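PDB 6FI9: transcriptional regulator ZitR from Lactococcus lactis subsp. cremoris, which represses the zit operon in the presence of zinc by binding, as a homodimer, two palindromic operator sites in the zit promoter. Local coordinates for residues E27-V32 and H110-S115. The protein carries 3 engineered substitutions. Sequence-based numbering, arbitrary orientation.
Sequences ECESNV and HEKTLS. With ZN (zinc ion), chain I.
Lys-112 sends its CG anti to the backbone N (chi1 -152°), and a bend at chi3 (-83°) then brings NZ up to the loop 27-32. Glu-29 has CG beside its own backbone N and is extended beyond it, which carries the carboxylate to the lysine. The result is a salt bridge on the surface of a MarR-type winged helix-turn-helix repressor. It ties the loop between helix 2-16 and helix 36-47 to the long helix 100-122. The bond from Lys-112 NZ to Glu-29 OE2 is long, at 3.5 Å, and weak as a hydrogen bond. Only one carboxylate oxygen of Glu-29 meets the lysine; the methylene Lys-112 CE lies 4.0 Å from that same Glu-29 OE2. The carbonyl oxygen Glu-27 O is also close to Lys-112 NZ, at 3.3 Å, but the geometry does not make this a hydrogen bond. The backbones stay well apart, with Glu-27 CA and Lys-112 CA 10.1 Å from each other. The link is therefore made by long side chains and buries little surface.

Both segments carry zinc ligands, for two different sites. Cys-28, next to Glu-29, binds one zinc ion with Glu-39 and Glu-105. Glu-29 also touches Glu-105, so the lysine probably offsets part of the negative charge there. His-110 belongs to the other site, with Glu-22, His-40 and His-106. The salt bridge lies close to the Cys-28 zinc site, while the zinc ion held by His-110 is farther from it. On the helix, Glu-111 O accepts two hydrogen bonds from Ser-115, with the N on one face of the carbonyl and OG on the other. Two residues before Lys-112, His-110 NE2 holds its zinc ion at 2.0 Å.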
loop_
_atom_site.group_PDB
_atom_site.type_symbol
_atom_site.label_atom_id
_atom_site.label_comp_id
_atom_site.label_asym_id
_atom_site.label_seq_id
_atom_site.Cartn_x
_atom_site.Cartn_y
_atom_site.Cartn_z
ATOM N N GLU A 27 8.233 -7.326 -14.701
ATOM C CA GLU A 27 7.896 -6.247 -15.633
ATOM C C GLU A 27 6.742 -6.623 -16.564
ATOM O O GLU A 27 6.563 -7.802 -16.897
ATOM C CB GLU A 27 9.128 -5.771 -16.428
ATOM C CG GLU A 27 10.168 -5.036 -15.594
ATOM C CD GLU A 27 9.847 -3.590 -15.267
ATOM O OE1 GLU A 27 9.030 -3.353 -14.349
ATOM O OE2 GLU A 27 10.423 -2.691 -15.923
ATOM N N CYS A 28 5.950 -5.609 -16.954
ATOM C CA CYS A 28 4.798 -5.776 -17.828
ATOM C C CYS A 28 5.243 -5.962 -19.276
ATOM O O CYS A 28 5.909 -5.091 -19.845
ATOM C CB CYS A 28 3.822 -4.612 -17.675
ATOM S SG CYS A 28 2.190 -4.916 -18.407
ATOM N N GLU A 29 4.886 -7.121 -19.855
ATOM C CA GLU A 29 5.212 -7.498 -21.232
ATOM C C GLU A 29 4.166 -7.018 -22.266
ATOM O O GLU A 29 4.252 -7.391 -23.437
ATOM C CB GLU A 29 5.451 -9.018 -21.331
ATOM C CG GLU A 29 6.804 -9.458 -20.791
ATOM C CD GLU A 29 7.050 -10.955 -20.698
ATOM O OE1 GLU A 29 6.636 -11.708 -21.612
ATOM O OE2 GLU A 29 7.678 -11.375 -19.700
ATOM N N SER A 30 3.197 -6.178 -21.841
ATOM C CA SER A 30 2.160 -5.633 -22.720
ATOM C C SER A 30 2.701 -4.504 -23.589
ATOM O O SER A 30 3.342 -3.576 -23.084
ATOM C CB SER A 30 0.955 -5.145 -21.921
ATOM O OG SER A 30 0.142 -6.236 -21.525
ATOM N N ASN A 31 2.435 -4.597 -24.905
ATOM C CA ASN A 31 2.848 -3.623 -25.920
ATOM C C ASN A 31 2.008 -2.337 -25.859
ATOM O O ASN A 31 2.451 -1.293 -26.350
ATOM C CB ASN A 31 2.802 -4.249 -27.322
ATOM C CG ASN A 31 1.458 -4.827 -27.709
ATOM O OD1 ASN A 31 1.166 -5.994 -27.450
ATOM N ND2 ASN A 31 0.610 -4.030 -28.341
ATOM N N VAL A 32 0.800 -2.423 -25.255
ATOM C CA VAL A 32 -0.149 -1.314 -25.091
ATOM C C VAL A 32 0.049 -0.579 -23.760
ATOM O O VAL A 32 0.356 -1.209 -22.743
ATOM C CB VAL A 32 -1.630 -1.730 -25.309
ATOM C CG1 VAL A 32 -1.919 -2.019 -26.782
ATOM C CG2 VAL A 32 -2.018 -2.917 -24.432
ATOM N N HIS A 110 0.080 -12.456 -13.335
ATOM C CA HIS A 110 -0.452 -12.804 -12.018
ATOM C C HIS A 110 0.089 -14.158 -11.562
ATOM O O HIS A 110 0.446 -14.309 -10.389
ATOM C CB HIS A 110 -1.985 -12.810 -12.023
ATOM C CG HIS A 110 -2.576 -11.541 -11.497
ATOM N ND1 HIS A 110 -2.500 -11.211 -10.153
ATOM C CD2 HIS A 110 -3.239 -10.560 -12.152
ATOM C CE1 HIS A 110 -3.114 -10.045 -10.037
ATOM N NE2 HIS A 110 -3.572 -9.612 -11.214
ATOM N N GLU A 111 0.168 -15.137 -12.493
ATOM C CA GLU A 111 0.700 -16.464 -12.204
ATOM C C GLU A 111 2.217 -16.411 -12.056
ATOM O O GLU A 111 2.776 -17.246 -11.353
ATOM C CB GLU A 111 0.274 -17.485 -13.259
ATOM C CG GLU A 111 0.214 -18.901 -12.707
ATOM C CD GLU A 111 -0.596 -19.879 -13.533
ATOM O OE1 GLU A 111 -0.068 -20.366 -14.559
ATOM O OE2 GLU A 111 -1.754 -20.169 -13.152
ATOM N N LYS A 112 2.870 -15.409 -12.691
ATOM C CA LYS A 112 4.314 -15.144 -12.621
ATOM C C LYS A 112 4.661 -14.688 -11.192
ATOM O O LYS A 112 5.648 -15.157 -10.614
ATOM C CB LYS A 112 4.702 -14.040 -13.627
ATOM C CG LYS A 112 6.145 -14.122 -14.137
ATOM C CD LYS A 112 6.674 -12.781 -14.672
ATOM C CE LYS A 112 6.284 -12.479 -16.103
ATOM N NZ LYS A 112 6.547 -11.055 -16.444
ATOM N N THR A 113 3.806 -13.806 -10.621
ATOM C CA THR A 113 3.925 -13.232 -9.283
ATOM C C THR A 113 3.727 -14.314 -8.228
ATOM O O THR A 113 4.499 -14.390 -7.275
ATOM C CB THR A 113 2.961 -12.047 -9.147
ATOM O OG1 THR A 113 3.214 -11.141 -10.215
ATOM C CG2 THR A 113 3.105 -11.308 -7.830
ATOM N N LEU A 114 2.706 -15.158 -8.406
ATOM C CA LEU A 114 2.411 -16.251 -7.489
ATOM C C LEU A 114 3.532 -17.278 -7.485
ATOM O O LEU A 114 3.890 -17.778 -6.421
ATOM C CB LEU A 114 1.082 -16.911 -7.857
ATOM C CG LEU A 114 -0.172 -16.246 -7.325
ATOM C CD1 LEU A 114 -1.344 -16.535 -8.215
ATOM C CD2 LEU A 114 -0.491 -16.735 -5.944
ATOM N N SER A 115 4.106 -17.562 -8.672
ATOM C CA SER A 115 5.213 -18.508 -8.844
ATOM C C SER A 115 6.451 -18.044 -8.115
ATOM O O SER A 115 7.154 -18.883 -7.555
ATOM C CB SER A 115 5.511 -18.758 -10.319
ATOM O OG SER A 115 4.422 -19.437 -10.926
HETATM ZN ZN ZN I . -3.991 -7.825 -11.921
#